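Putative nitroreductase (Thermotoga maritima, PDB 1VKW) probably acts as an oxidoreductase related to the FMN-dependent nitroreductases. Local coordinates at residues 13-18 / 87-92; 50-55 / 81-86; 75-80 / 179-184; 146-151 / 188-193. All blocks are in the same frame, centred on the assembly; numbering follows the deposited sequence.

Contact 1 of 4, residues 13-18 / 87-92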
loop_
_atom_site.group_PDB
_atom_site.type_symbol
_atom_site.label_atom_id
_atom_site.label_comp_id
_atom_site.label_asym_id
_atom_site.label_seq_id
_atom_site.Cartn_x
_atom_site.Cartn_y
_atom_site.Cartn_z
HETATM N N MSE A 13 -3.288 -14.194 5.783
HETATM C CA MSE A 13 -2.609 -13.165 6.567
HETATM C C MSE A 13 -3.479 -11.913 6.632
HETATM O O MSE A 13 -3.998 -11.440 5.619
HETATM C CB MSE A 13 -1.158 -12.920 6.098
HETATM C CG MSE A 13 -0.908 -11.993 4.919
HETATM SE SE MSE A 13 1.056 -11.916 4.495
HETATM C CE MSE A 13 1.334 -13.794 3.907
ATOM N N ASN A 14 -3.690 -11.427 7.853
ATOM C CA ASN A 14 -4.471 -10.219 8.082
ATOM C C ASN A 14 -3.649 -8.997 7.685
ATOM O O ASN A 14 -2.467 -9.114 7.355
ATOM C CB ASN A 14 -4.977 -10.135 9.545
ATOM C CG ASN A 14 -3.852 -10.001 10.578
ATOM O OD1 ASN A 14 -2.863 -9.290 10.367
ATOM N ND2 ASN A 14 -4.024 -10.664 11.719
ATOM N N ILE A 15 -4.299 -7.838 7.691
ATOM C CA ILE A 15 -3.687 -6.596 7.252
ATOM C C ILE A 15 -2.357 -6.287 7.961
ATOM O O ILE A 15 -1.431 -5.775 7.338
ATOM C CB ILE A 15 -4.691 -5.410 7.406
ATOM C CG1 ILE A 15 -4.086 -4.104 6.882
ATOM C CG2 ILE A 15 -5.130 -5.229 8.847
ATOM C CD1 ILE A 15 -3.696 -4.143 5.402
ATOM N N PHE A 16 -2.266 -6.579 9.255
ATOM C CA PHE A 16 -1.053 -6.299 10.012
ATOM C C PHE A 16 0.109 -7.165 9.519
ATOM O O PHE A 16 1.243 -6.694 9.342
ATOM C CB PHE A 16 -1.287 -6.517 11.508
ATOM C CG PHE A 16 -2.412 -5.696 12.066
ATOM C CD1 PHE A 16 -2.354 -4.304 12.037
ATOM C CD2 PHE A 16 -3.533 -6.305 12.603
ATOM C CE1 PHE A 16 -3.398 -3.537 12.546
ATOM C CE2 PHE A 16 -4.586 -5.543 13.110
ATOM C CZ PHE A 16 -4.520 -4.163 13.078
ATOM N N GLU A 17 -0.188 -8.433 9.270
ATOM C CA GLU A 17 0.824 -9.368 8.800
ATOM C C GLU A 17 1.255 -9.012 7.375
ATOM O O GLU A 17 2.435 -9.052 7.062
ATOM C CB GLU A 17 0.296 -10.801 8.922
ATOM C CG GLU A 17 0.030 -11.181 10.379
ATOM C CD GLU A 17 -0.788 -12.443 10.570
ATOM O OE1 GLU A 17 -1.572 -12.817 9.672
ATOM O OE2 GLU A 17 -0.656 -13.058 11.649
ATOM N N ALA A 18 0.310 -8.619 6.525
ATOM C CA ALA A 18 0.636 -8.181 5.155
ATOM C C ALA A 18 1.565 -6.967 5.139
ATOM O O ALA A 18 2.550 -6.943 4.402
ATOM C CB ALA A 18 -0.627 -7.871 4.382
ATOM N N ILE A 87 -3.322 -2.968 -3.751
ATOM C CA ILE A 87 -2.958 -4.101 -4.610
ATOM C C ILE A 87 -1.668 -4.787 -4.131
ATOM O O ILE A 87 -1.600 -6.027 -4.078
ATOM C CB ILE A 87 -2.833 -3.641 -6.085
ATOM C CG1 ILE A 87 -4.185 -3.106 -6.587
ATOM C CG2 ILE A 87 -2.355 -4.789 -6.967
ATOM C CD1 ILE A 87 -4.093 -2.280 -7.864
ATOM N N VAL A 88 -0.665 -3.981 -3.780
ATOM C CA VAL A 88 0.603 -4.490 -3.221
ATOM C C VAL A 88 0.354 -5.370 -2.012
ATOM O O VAL A 88 0.881 -6.482 -1.914
ATOM C CB VAL A 88 1.556 -3.332 -2.820
ATOM C CG1 VAL A 88 2.697 -3.823 -1.921
ATOM C CG2 VAL A 88 2.125 -2.668 -4.053
ATOM N N LEU A 89 -0.461 -4.870 -1.095
ATOM C CA LEU A 89 -0.754 -5.592 0.133
ATOM C C LEU A 89 -1.550 -6.863 -0.122
ATOM O O LEU A 89 -1.382 -7.860 0.578
ATOM C CB LEU A 89 -1.498 -4.674 1.114
ATOM C CG LEU A 89 -0.629 -3.562 1.704
ATOM C CD1 LEU A 89 -1.464 -2.648 2.597
ATOM C CD2 LEU A 89 0.565 -4.153 2.480
ATOM N N PHE A 90 -2.413 -6.829 -1.128
ATOM C CA PHE A 90 -3.115 -8.025 -1.547
ATOM C C PHE A 90 -2.125 -9.066 -2.098
ATOM O O PHE A 90 -2.183 -10.260 -1.755
ATOM C CB PHE A 90 -4.181 -7.675 -2.582
ATOM C CG PHE A 90 -4.819 -8.875 -3.203
ATOM C CD1 PHE A 90 -5.499 -9.797 -2.415
ATOM C CD2 PHE A 90 -4.728 -9.102 -4.573
ATOM C CE1 PHE A 90 -6.092 -10.910 -2.985
ATOM C CE2 PHE A 90 -5.312 -10.213 -5.140
ATOM C CZ PHE A 90 -5.992 -11.122 -4.344
ATOM N N LEU A 91 -1.217 -8.611 -2.951
ATOM C CA LEU A 91 -0.219 -9.493 -3.549
ATOM C C LEU A 91 0.713 -10.080 -2.485
ATOM O O LEU A 91 1.078 -11.255 -2.565
ATOM C CB LEU A 91 0.590 -8.749 -4.616
ATOM C CG LEU A 91 -0.134 -8.417 -5.930
ATOM C CD1 LEU A 91 0.733 -7.518 -6.804
ATOM C CD2 LEU A 91 -0.507 -9.676 -6.677
ATOM N N THR A 92 1.085 -9.255 -1.501
ATOM C CA THR A 92 1.878 -9.701 -0.356
ATOM C C THR A 92 1.198 -10.869 0.352
ATOM O O THR A 92 1.826 -11.900 0.623
ATOM C CB THR A 92 2.078 -8.549 0.659
ATOM O OG1 THR A 92 2.761 -7.449 0.044
ATOM C CG2 THR A 92 3.005 -8.970 1.784
#
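Ile15, whose CD1 meets Leu89 across the contact, lays its CG2 over one face of the Phe16 ring, 4.1 Å above the plane and over its centre; Lys147 makes a cation-pi contact with the same ring. The other arm of Ile15, its CG1 anti to the backbone N (chi1 -177°), carries CD1 across to Leu89 CD1 at 3.9 Å, the two chains crossing at a slant. A branched residue suits this place because each branch serves a different neighbour. Thr92 CG2 lies 3.3 Å from Ala18 O, and Leu89 CD2 rests on the same oxygen at 3.9 Å. Alanine at 18 lets the two helices come close, CA to CA 5.8 Å from Leu89. Thr92 turns its methyl toward the contact while OG1 is spent on Val88 O, at 2.9 Å, inside its own helix. At the margin, the bent chain of selenomethionine Met13 brings CE to Thr92 O. Asn14 OD1 accepts from Glu17 N, and Glu17 OE1 accepts from Asn14 N at 3.1 Å. These reciprocal bonds form a capping box, the N-terminal motif that here starts helix 15-21 where it docks on helix 74-93.

Contact 2 of 4, residues 50-55 / 81-86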
loop_
_atom_site.group_PDB
_atom_site.type_symbol
_atom_site.label_atom_id
_atom_site.label_comp_id
_atom_site.label_asym_id
_atom_site.label_seq_id
_atom_site.Cartn_x
_atom_site.Cartn_y
_atom_site.Cartn_z
ATOM N N THR A 50 -11.768 9.302 -4.980
ATOM C CA THR A 50 -12.578 10.015 -5.972
ATOM C C THR A 50 -13.021 9.086 -7.094
ATOM O O THR A 50 -14.220 8.926 -7.341
ATOM C CB THR A 50 -11.777 11.210 -6.554
ATOM O OG1 THR A 50 -11.668 12.242 -5.561
ATOM C CG2 THR A 50 -12.508 11.883 -7.691
ATOM N N LYS A 51 -12.048 8.497 -7.786
ATOM C CA LYS A 51 -12.328 7.623 -8.909
ATOM C C LYS A 51 -11.408 6.409 -8.895
ATOM O O LYS A 51 -10.243 6.505 -8.508
ATOM C CB LYS A 51 -12.216 8.390 -10.237
ATOM C CG LYS A 51 -10.845 8.349 -10.907
ATOM C CD LYS A 51 -10.773 9.313 -12.079
ATOM C CE LYS A 51 -9.425 9.236 -12.792
ATOM N NZ LYS A 51 -9.254 7.964 -13.549
ATOM N N LYS A 52 -11.957 5.272 -9.317
ATOM C CA LYS A 52 -11.205 4.028 -9.425
ATOM C C LYS A 52 -10.380 4.108 -10.689
ATOM O O LYS A 52 -10.909 4.417 -11.751
ATOM C CB LYS A 52 -12.160 2.828 -9.496
ATOM C CG LYS A 52 -11.471 1.462 -9.522
ATOM C CD LYS A 52 -12.471 0.304 -9.650
ATOM C CE LYS A 52 -13.044 0.182 -11.060
ATOM N NZ LYS A 52 -13.894 -1.044 -11.253
ATOM N N LEU A 53 -9.088 3.834 -10.585
ATOM C CA LEU A 53 -8.221 3.840 -11.763
ATOM C C LEU A 53 -8.423 2.597 -12.614
ATOM O O LEU A 53 -9.097 1.657 -12.204
ATOM C CB LEU A 53 -6.756 3.976 -11.349
ATOM C CG LEU A 53 -6.432 5.282 -10.616
ATOM C CD1 LEU A 53 -4.944 5.354 -10.368
ATOM C CD2 LEU A 53 -6.906 6.514 -11.387
ATOM N N ASP A 54 -7.848 2.621 -13.815
ATOM C CA ASP A 54 -7.960 1.525 -14.768
ATOM C C ASP A 54 -6.706 0.656 -14.684
ATOM O O ASP A 54 -5.754 0.829 -15.449
ATOM C CB ASP A 54 -8.151 2.087 -16.182
ATOM C CG ASP A 54 -8.504 1.024 -17.196
ATOM O OD1 ASP A 54 -8.625 -0.160 -16.813
ATOM O OD2 ASP A 54 -8.682 1.286 -18.406
ATOM N N TRP A 55 -6.711 -0.283 -13.744
ATOM C CA TRP A 55 -5.529 -1.097 -13.487
ATOM C C TRP A 55 -5.327 -2.173 -14.551
ATOM O O TRP A 55 -6.279 -2.822 -15.010
ATOM C CB TRP A 55 -5.564 -1.693 -12.076
ATOM C CG TRP A 55 -5.412 -0.630 -11.047
ATOM C CD1 TRP A 55 -6.404 -0.034 -10.334
ATOM C CD2 TRP A 55 -4.194 0.009 -10.654
ATOM N NE1 TRP A 55 -5.876 0.919 -9.495
ATOM C CE2 TRP A 55 -4.519 0.970 -9.676
ATOM C CE3 TRP A 55 -2.848 -0.140 -11.023
ATOM C CZ2 TRP A 55 -3.554 1.778 -9.059
ATOM C CZ3 TRP A 55 -1.888 0.657 -10.403
ATOM C CH2 TRP A 55 -2.249 1.607 -9.436
ATOM N N GLY A 81 -1.220 6.038 -5.607
ATOM C CA GLY A 81 -0.588 5.461 -4.425
ATOM C C GLY A 81 -1.558 4.707 -3.535
ATOM O O GLY A 81 -1.262 3.609 -3.081
ATOM N N PHE A 82 -2.735 5.289 -3.318
ATOM C CA PHE A 82 -3.754 4.717 -2.430
ATOM C C PHE A 82 -4.272 3.366 -2.946
ATOM O O PHE A 82 -4.288 2.371 -2.215
ATOM C CB PHE A 82 -4.902 5.721 -2.269
ATOM C CG PHE A 82 -5.931 5.322 -1.240
ATOM C CD1 PHE A 82 -5.619 5.342 0.121
ATOM C CD2 PHE A 82 -7.209 4.933 -1.627
ATOM C CE1 PHE A 82 -6.571 4.979 1.080
ATOM C CE2 PHE A 82 -8.160 4.560 -0.676
ATOM C CZ PHE A 82 -7.838 4.583 0.682
ATOM N N GLN A 83 -4.658 3.327 -4.217
ATOM C CA GLN A 83 -5.154 2.094 -4.818
ATOM C C GLN A 83 -4.034 1.101 -5.066
ATOM O O GLN A 83 -4.212 -0.097 -4.861
ATOM C CB GLN A 83 -5.914 2.392 -6.112
ATOM C CG GLN A 83 -7.241 3.077 -5.868
ATOM C CD GLN A 83 -7.922 3.528 -7.146
ATOM O OE1 GLN A 83 -7.875 2.841 -8.164
ATOM N NE2 GLN A 83 -8.561 4.689 -7.091
ATOM N N GLY A 84 -2.890 1.608 -5.516
ATOM C CA GLY A 84 -1.720 0.792 -5.813
ATOM C C GLY A 84 -1.188 0.026 -4.609
ATOM O O GLY A 84 -0.835 -1.147 -4.723
ATOM N N GLU A 85 -1.138 0.673 -3.450
ATOM C CA GLU A 85 -0.673 -0.012 -2.253
ATOM C C GLU A 85 -1.692 -1.047 -1.758
ATOM O O GLU A 85 -1.295 -2.066 -1.201
ATOM C CB GLU A 85 -0.263 0.981 -1.166
ATOM C CG GLU A 85 0.400 0.354 0.062
ATOM C CD GLU A 85 1.762 -0.287 -0.181
ATOM O OE1 GLU A 85 2.262 -0.276 -1.323
ATOM O OE2 GLU A 85 2.356 -0.805 0.796
ATOM N N GLN A 86 -2.990 -0.824 -1.992
ATOM C CA GLN A 86 -3.988 -1.854 -1.706
ATOM C C GLN A 86 -3.690 -3.134 -2.486
ATOM O O GLN A 86 -3.781 -4.245 -1.947
ATOM C CB GLN A 86 -5.403 -1.348 -2.010
ATOM C CG GLN A 86 -5.933 -0.404 -0.929
ATOM C CD GLN A 86 -7.271 0.186 -1.291
ATOM O OE1 GLN A 86 -8.295 -0.490 -1.186
ATOM N NE2 GLN A 86 -7.272 1.440 -1.742
#
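Gln83 and Trp55 meet with amide and indole planes 65° apart, and the amide oxygen lies at the indole edge, near its plane. Trp55 NE1 points at Gln83 OE1, 3.1 Å away, while the donor is tilted from the carbonyl plane of the amide. Leu53 N reaches the same oxygen at 2.9 Å, but does so in the carbonyl plane, on a lone pair, by an almost straight bond of 167°. The other end of the amide faces Lys51: Gln83 NE2 gives a hydrogen to Lys51 O at 2.9 Å, and the acceptor lies in the amide plane. Gln83 can span this gap because its chain is extended beyond CG (chi2 173°), carrying a flat donor-acceptor pair out from the helix to a loop that has no regular structure of its own. The remainder of the indole leans on the helix itself. Trp55 CZ2 is 3.8 Å from Gln83 CB, and CH2 is 3.8 Å from Gly84 CA, an approach to the backbone made possible by a residue without a side chain. The far end of Leu53 packs on Tyr80, whose ring also meets that of Trp55. Glu79 OE2 is a further acceptor for Gln83 NE2. With two donors on its oxygen and two acceptors on its nitrogen, this buried amide is well satisfied; the pattern is consistent with this amide orientation and would disfavour the flipped one, and the loop 50-55 is thereby tied to helix 74-93.

Contact 3 of 4, residues 75-80 / 179-184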
loop_
_atom_site.group_PDB
_atom_site.type_symbol
_atom_site.label_atom_id
_atom_site.label_comp_id
_atom_site.label_asym_id
_atom_site.label_seq_id
_atom_site.Cartn_x
_atom_site.Cartn_y
_atom_site.Cartn_z
ATOM N N ASP A 75 -4.006 15.191 -6.614
ATOM C CA ASP A 75 -5.072 14.278 -6.145
ATOM C C ASP A 75 -5.073 12.935 -6.895
ATOM O O ASP A 75 -5.314 11.877 -6.299
ATOM C CB ASP A 75 -6.454 14.948 -6.266
ATOM C CG ASP A 75 -6.579 16.205 -5.407
ATOM O OD1 ASP A 75 -5.846 16.320 -4.399
ATOM O OD2 ASP A 75 -7.380 17.132 -5.660
ATOM N N GLU A 76 -4.798 12.972 -8.197
ATOM C CA GLU A 76 -4.808 11.747 -8.996
ATOM C C GLU A 76 -3.632 10.849 -8.641
ATOM O O GLU A 76 -3.741 9.624 -8.713
ATOM C CB GLU A 76 -4.796 12.046 -10.495
ATOM C CG GLU A 76 -6.084 12.660 -11.035
ATOM C CD GLU A 76 -6.017 14.167 -11.183
ATOM O OE1 GLU A 76 -5.998 14.881 -10.157
ATOM O OE2 GLU A 76 -5.995 14.644 -12.337
ATOM N N LEU A 77 -2.506 11.451 -8.273
ATOM C CA LEU A 77 -1.337 10.674 -7.870
ATOM C C LEU A 77 -1.499 10.064 -6.465
ATOM O O LEU A 77 -1.035 8.953 -6.222
ATOM C CB LEU A 77 -0.068 11.517 -7.962
ATOM C CG LEU A 77 0.438 11.759 -9.388
ATOM C CD1 LEU A 77 1.501 12.831 -9.377
ATOM C CD2 LEU A 77 0.968 10.480 -10.023
ATOM N N VAL A 78 -2.149 10.782 -5.551
ATOM C CA VAL A 78 -2.534 10.204 -4.244
ATOM C C VAL A 78 -3.416 8.971 -4.483
ATOM O O VAL A 78 -3.219 7.928 -3.855
ATOM C CB VAL A 78 -3.245 11.248 -3.331
ATOM C CG1 VAL A 78 -3.831 10.605 -2.089
ATOM C CG2 VAL A 78 -2.285 12.319 -2.909
ATOM N N GLU A 79 -4.365 9.100 -5.411
ATOM C CA GLU A 79 -5.232 8.004 -5.830
ATOM C C GLU A 79 -4.416 6.813 -6.301
ATOM O O GLU A 79 -4.698 5.678 -5.917
ATOM C CB GLU A 79 -6.168 8.470 -6.968
ATOM C CG GLU A 79 -7.387 7.586 -7.188
ATOM C CD GLU A 79 -8.383 7.686 -6.045
ATOM O OE1 GLU A 79 -9.105 8.706 -5.968
ATOM O OE2 GLU A 79 -8.445 6.749 -5.229
ATOM N N TYR A 80 -3.413 7.074 -7.144
ATOM C CA TYR A 80 -2.536 6.020 -7.661
ATOM C C TYR A 80 -1.825 5.282 -6.519
ATOM O O TYR A 80 -1.848 4.050 -6.452
ATOM C CB TYR A 80 -1.524 6.588 -8.668
ATOM C CG TYR A 80 -0.898 5.520 -9.550
ATOM C CD1 TYR A 80 -1.476 5.164 -10.759
ATOM C CD2 TYR A 80 0.254 4.842 -9.155
ATOM C CE1 TYR A 80 -0.922 4.175 -11.560
ATOM C CE2 TYR A 80 0.821 3.848 -9.962
ATOM C CZ TYR A 80 0.222 3.518 -11.161
ATOM O OH TYR A 80 0.763 2.535 -11.968
ATOM N N ARG A 179 4.728 14.623 -1.651
ATOM C CA ARG A 179 4.865 13.526 -2.610
ATOM C C ARG A 179 3.560 12.737 -2.664
ATOM O O ARG A 179 3.333 11.857 -1.827
ATOM C CB ARG A 179 5.986 12.590 -2.157
ATOM C CG ARG A 179 7.301 13.275 -1.990
ATOM C CD ARG A 179 7.837 13.804 -3.292
ATOM N NE ARG A 179 9.069 14.537 -3.112
ATOM C CZ ARG A 179 9.733 15.112 -4.099
ATOM N NH1 ARG A 179 9.279 15.044 -5.351
ATOM N NH2 ARG A 179 10.855 15.762 -3.835
ATOM N N PRO A 180 2.703 13.062 -3.630
ATOM C CA PRO A 180 1.338 12.577 -3.602
ATOM C C PRO A 180 1.231 11.052 -3.672
ATOM O O PRO A 180 0.428 10.473 -2.956
ATOM C CB PRO A 180 0.673 13.290 -4.794
ATOM C CG PRO A 180 1.781 13.752 -5.669
ATOM C CD PRO A 180 2.960 13.944 -4.787
ATOM N N VAL A 181 2.075 10.398 -4.463
ATOM C CA VAL A 181 2.007 8.931 -4.565
ATOM C C VAL A 181 2.338 8.297 -3.211
ATOM O O VAL A 181 1.586 7.466 -2.720
ATOM C CB VAL A 181 2.918 8.368 -5.679
ATOM C CG1 VAL A 181 2.758 6.853 -5.789
ATOM C CG2 VAL A 181 2.579 9.011 -7.012
ATOM N N ASP A 182 3.444 8.730 -2.613
ATOM C CA ASP A 182 3.860 8.272 -1.285
ATOM C C ASP A 182 2.793 8.575 -0.222
ATOM O O ASP A 182 2.528 7.747 0.639
ATOM C CB ASP A 182 5.209 8.899 -0.895
ATOM C CG ASP A 182 6.340 8.551 -1.886
ATOM O OD1 ASP A 182 6.402 7.402 -2.363
ATOM O OD2 ASP A 182 7.221 9.362 -2.237
ATOM N N LEU A 183 2.186 9.761 -0.299
ATOM C CA LEU A 183 1.058 10.122 0.563
ATOM C C LEU A 183 -0.057 9.082 0.470
ATOM O O LEU A 183 -0.529 8.587 1.491
ATOM C CB LEU A 183 0.489 11.498 0.189
ATOM C CG LEU A 183 -0.213 12.261 1.329
ATOM C CD1 LEU A 183 -0.590 13.658 0.866
ATOM C CD2 LEU A 183 -1.425 11.543 1.859
ATOM N N GLY A 184 -0.450 8.755 -0.762
ATOM C CA GLY A 184 -1.496 7.779 -1.012
ATOM C C GLY A 184 -1.143 6.407 -0.472
ATOM O O GLY A 184 -1.994 5.733 0.092
#
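Leu77 and Val78 fit against Pro180, Val181 and Gly184 in a close, right-handed helix crossing that joins the two long helices of the fold, 74-93 and 180-198. The helices run in the same general direction, crossing at -43°, and their axes approach to 6.6 Å; with CA-H...O contacts on the interface, the pair recalls the GASright arrangement known from membrane helices. Leu77 is the bump on one flank. It lies alongside the proline ring, pointing the same way, with CB 3.7 Å from Pro180 CG, and its CD2 crosses Val181 CG2 at an equal 3.7 Å. Proline suits the first turn of a helix, where its missing N-H costs no hydrogen bond, and its compact ring offers a smooth wall to the leucine. Val78 fills the other flank: CG2, set anti to the carbonyl carbon, enters the hollow beside Pro180, 3.6 Å from CB, and reaches on toward Leu183 CB. The second methyl, CG1, anti to the backbone N (chi1 171°), lies over the helix backbone at Gly184 CA. Branching at the beta carbon thus lets one short residue occupy two neighbouring dips. Tyr212, on strand 211-215, touches both Val78 and Leu183 and so closes this flank, whereas Pro110 packs on Leu77. Between the flanks the backbones themselves are in touch. Val181 CA approaches Leu77 O, and Val78 CA lies 3.2 Å from Pro180 O. Gly184, with no beta carbon to stand in the way, brings its CA to 3.3 Å from Val78 O, with an angle of 149° at the hydrogen.

Contact 4 of 4, residues 146-151 / 188-193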
loop_
_atom_site.group_PDB
_atom_site.type_symbol
_atom_site.label_atom_id
_atom_site.label_comp_id
_atom_site.label_asym_id
_atom_site.label_seq_id
_atom_site.Cartn_x
_atom_site.Cartn_y
_atom_site.Cartn_z
ATOM N N VAL A 146 -1.186 4.380 18.151
ATOM C CA VAL A 146 0.206 3.945 18.098
ATOM C C VAL A 146 0.320 2.837 17.035
ATOM O O VAL A 146 1.170 2.911 16.144
ATOM C CB VAL A 146 0.711 3.446 19.457
ATOM C CG1 VAL A 146 2.126 2.936 19.343
ATOM C CG2 VAL A 146 0.645 4.570 20.509
ATOM N N LYS A 147 -0.580 1.860 17.088
ATOM C CA LYS A 147 -0.539 0.751 16.133
ATOM C C LYS A 147 -0.705 1.220 14.682
ATOM O O LYS A 147 0.056 0.806 13.800
ATOM C CB LYS A 147 -1.611 -0.288 16.463
ATOM C CG LYS A 147 -1.467 -1.587 15.677
ATOM C CD LYS A 147 -2.397 -2.662 16.232
ATOM C CE LYS A 147 -1.932 -4.076 15.850
ATOM N NZ LYS A 147 -2.812 -5.114 16.442
ATOM N N ILE A 148 -1.688 2.083 14.429
ATOM C CA ILE A 148 -1.914 2.594 13.064
ATOM C C ILE A 148 -0.693 3.362 12.560
ATOM O O ILE A 148 -0.297 3.191 11.415
ATOM C CB ILE A 148 -3.170 3.482 12.986
ATOM C CG1 ILE A 148 -4.434 2.645 13.210
ATOM C CG2 ILE A 148 -3.247 4.157 11.643
ATOM C CD1 ILE A 148 -5.624 3.463 13.607
ATOM N N VAL A 149 -0.093 4.194 13.410
ATOM C CA VAL A 149 1.074 4.970 13.003
ATOM C C VAL A 149 2.265 4.070 12.676
ATOM O O VAL A 149 2.976 4.303 11.686
ATOM C CB VAL A 149 1.478 6.025 14.057
ATOM C CG1 VAL A 149 2.769 6.736 13.631
ATOM C CG2 VAL A 149 0.386 7.084 14.183
ATOM N N GLU A 150 2.488 3.062 13.515
ATOM C CA GLU A 150 3.559 2.103 13.293
ATOM C C GLU A 150 3.382 1.391 11.959
ATOM O O GLU A 150 4.339 1.201 11.211
ATOM C CB GLU A 150 3.610 1.079 14.438
ATOM C CG GLU A 150 4.129 1.650 15.751
ATOM C CD GLU A 150 3.884 0.764 16.963
ATOM O OE1 GLU A 150 3.393 -0.380 16.816
ATOM O OE2 GLU A 150 4.205 1.218 18.092
HETATM N N MSE A 151 2.151 0.998 11.655
HETATM C CA MSE A 151 1.856 0.297 10.393
HETATM C C MSE A 151 1.978 1.218 9.183
HETATM O O MSE A 151 2.363 0.776 8.101
HETATM C CB MSE A 151 0.451 -0.299 10.426
HETATM C CG MSE A 151 0.263 -1.394 11.432
HETATM SE SE MSE A 151 1.426 -2.943 11.105
HETATM C CE MSE A 151 2.919 -2.442 12.360
ATOM N N SER A 188 -3.176 4.494 2.531
ATOM C CA SER A 188 -3.740 3.147 2.392
ATOM C C SER A 188 -3.478 2.291 3.623
ATOM O O SER A 188 -4.374 1.577 4.084
ATOM C CB SER A 188 -3.225 2.439 1.128
ATOM O OG SER A 188 -1.903 1.943 1.288
ATOM N N HIS A 189 -2.266 2.365 4.172
ATOM C CA HIS A 189 -1.941 1.632 5.403
ATOM C C HIS A 189 -2.764 2.099 6.587
ATOM O O HIS A 189 -3.235 1.285 7.378
ATOM C CB HIS A 189 -0.445 1.742 5.743
ATOM C CG HIS A 189 0.448 0.974 4.819
ATOM N ND1 HIS A 189 1.568 0.296 5.257
ATOM C CD2 HIS A 189 0.386 0.771 3.482
ATOM C CE1 HIS A 189 2.159 -0.284 4.224
ATOM N NE2 HIS A 189 1.467 -0.005 3.135
ATOM N N ALA A 190 -2.916 3.415 6.733
ATOM C CA ALA A 190 -3.674 3.968 7.846
ATOM C C ALA A 190 -5.152 3.600 7.708
ATOM O O ALA A 190 -5.796 3.191 8.664
ATOM C CB ALA A 190 -3.501 5.453 7.910
ATOM N N TYR A 191 -5.675 3.740 6.500
ATOM C CA TYR A 191 -7.055 3.380 6.213
ATOM C C TYR A 191 -7.354 1.903 6.507
ATOM O O TYR A 191 -8.295 1.578 7.220
ATOM C CB TYR A 191 -7.393 3.716 4.761
ATOM C CG TYR A 191 -8.699 3.114 4.338
ATOM C CD1 TYR A 191 -9.905 3.769 4.579
ATOM C CD2 TYR A 191 -8.734 1.869 3.717
ATOM C CE1 TYR A 191 -11.120 3.198 4.196
ATOM C CE2 TYR A 191 -9.939 1.281 3.341
ATOM C CZ TYR A 191 -11.126 1.950 3.581
ATOM O OH TYR A 191 -12.304 1.358 3.192
ATOM N N LEU A 192 -6.538 1.011 5.960
ATOM C CA LEU A 192 -6.750 -0.427 6.125
ATOM C C LEU A 192 -6.589 -0.911 7.576
ATOM O O LEU A 192 -7.333 -1.777 8.025
ATOM C CB LEU A 192 -5.834 -1.211 5.169
ATOM C CG LEU A 192 -6.145 -1.077 3.668
ATOM C CD1 LEU A 192 -5.038 -1.690 2.824
ATOM C CD2 LEU A 192 -7.490 -1.688 3.299
ATOM N N THR A 193 -5.632 -0.362 8.318
ATOM C CA THR A 193 -5.453 -0.773 9.716
ATOM C C THR A 193 -6.546 -0.197 10.611
ATOM O O THR A 193 -7.070 -0.892 11.495
ATOM C CB THR A 193 -4.066 -0.397 10.245
ATOM O OG1 THR A 193 -3.841 1.000 10.060
ATOM C CG2 THR A 193 -2.966 -1.079 9.431
#
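His189 and Met151 supply the hydrogen bond between helices whose N-to-C directions lie 143° apart, closer to antiparallel than parallel. His189 ND1 donates to Met151 O at 3.0 Å; the acceptor sits at the ring edge, near the imidazole plane, and the bond is fairly straight at 162°. A histidine suits the place because its far nitrogen, NE2, can bond Glu85 OE2 on helix 74-93 as well, so one ring links three helices. A second hydrogen bond stays within helix 180-198: Thr193 OG1 gives its proton to His189 O at 2.8 Å. This is made by the torsion that sets OG1 between the backbone N and the carbonyl carbon (chi1 55°), and it turns the methyl toward Met151. The van der Waals contacts follow. Ile148 CG2 lies over Ala190, 3.8 Å from its CA, where a small residue lets the isoleucine reach the backbone, and 3.6 Å from Thr193 OG1, a methyl against a hydroxyl oxygen. Selenomethionine Met151 uses only the start of its chain here, CB meeting Thr193 CG2 at 3.6 Å, before it bends away. The chemistry implies that partners on both ring nitrogens fix the rotation of the buried imidazole and tie three helices together.

In the fold
Helix 74-93 takes part in contacts 1, 2 and 3, and helix 180-198 in contacts 3 and 4, so contact 3 joins the two hubs directly. Contacts 1, 3 and 4 are buried; contact 2 is only partly so, since its loop reaches the surface. Chemistry follows place: contacts 1 and 3 rely on close packing, contact 3 with CA-H...O contacts, and have no hydrogen bond between their segments; contact 4 adds one to its packing, and contact 2 depends on three. Neighbouring contacts also touch. Glu85 of contact 2 bonds His189 of contact 4, Trp55 and Tyr80 connect contacts 2 and 3, and Ile15 and Leu89 of contact 1 pack on Leu192 of contact 4.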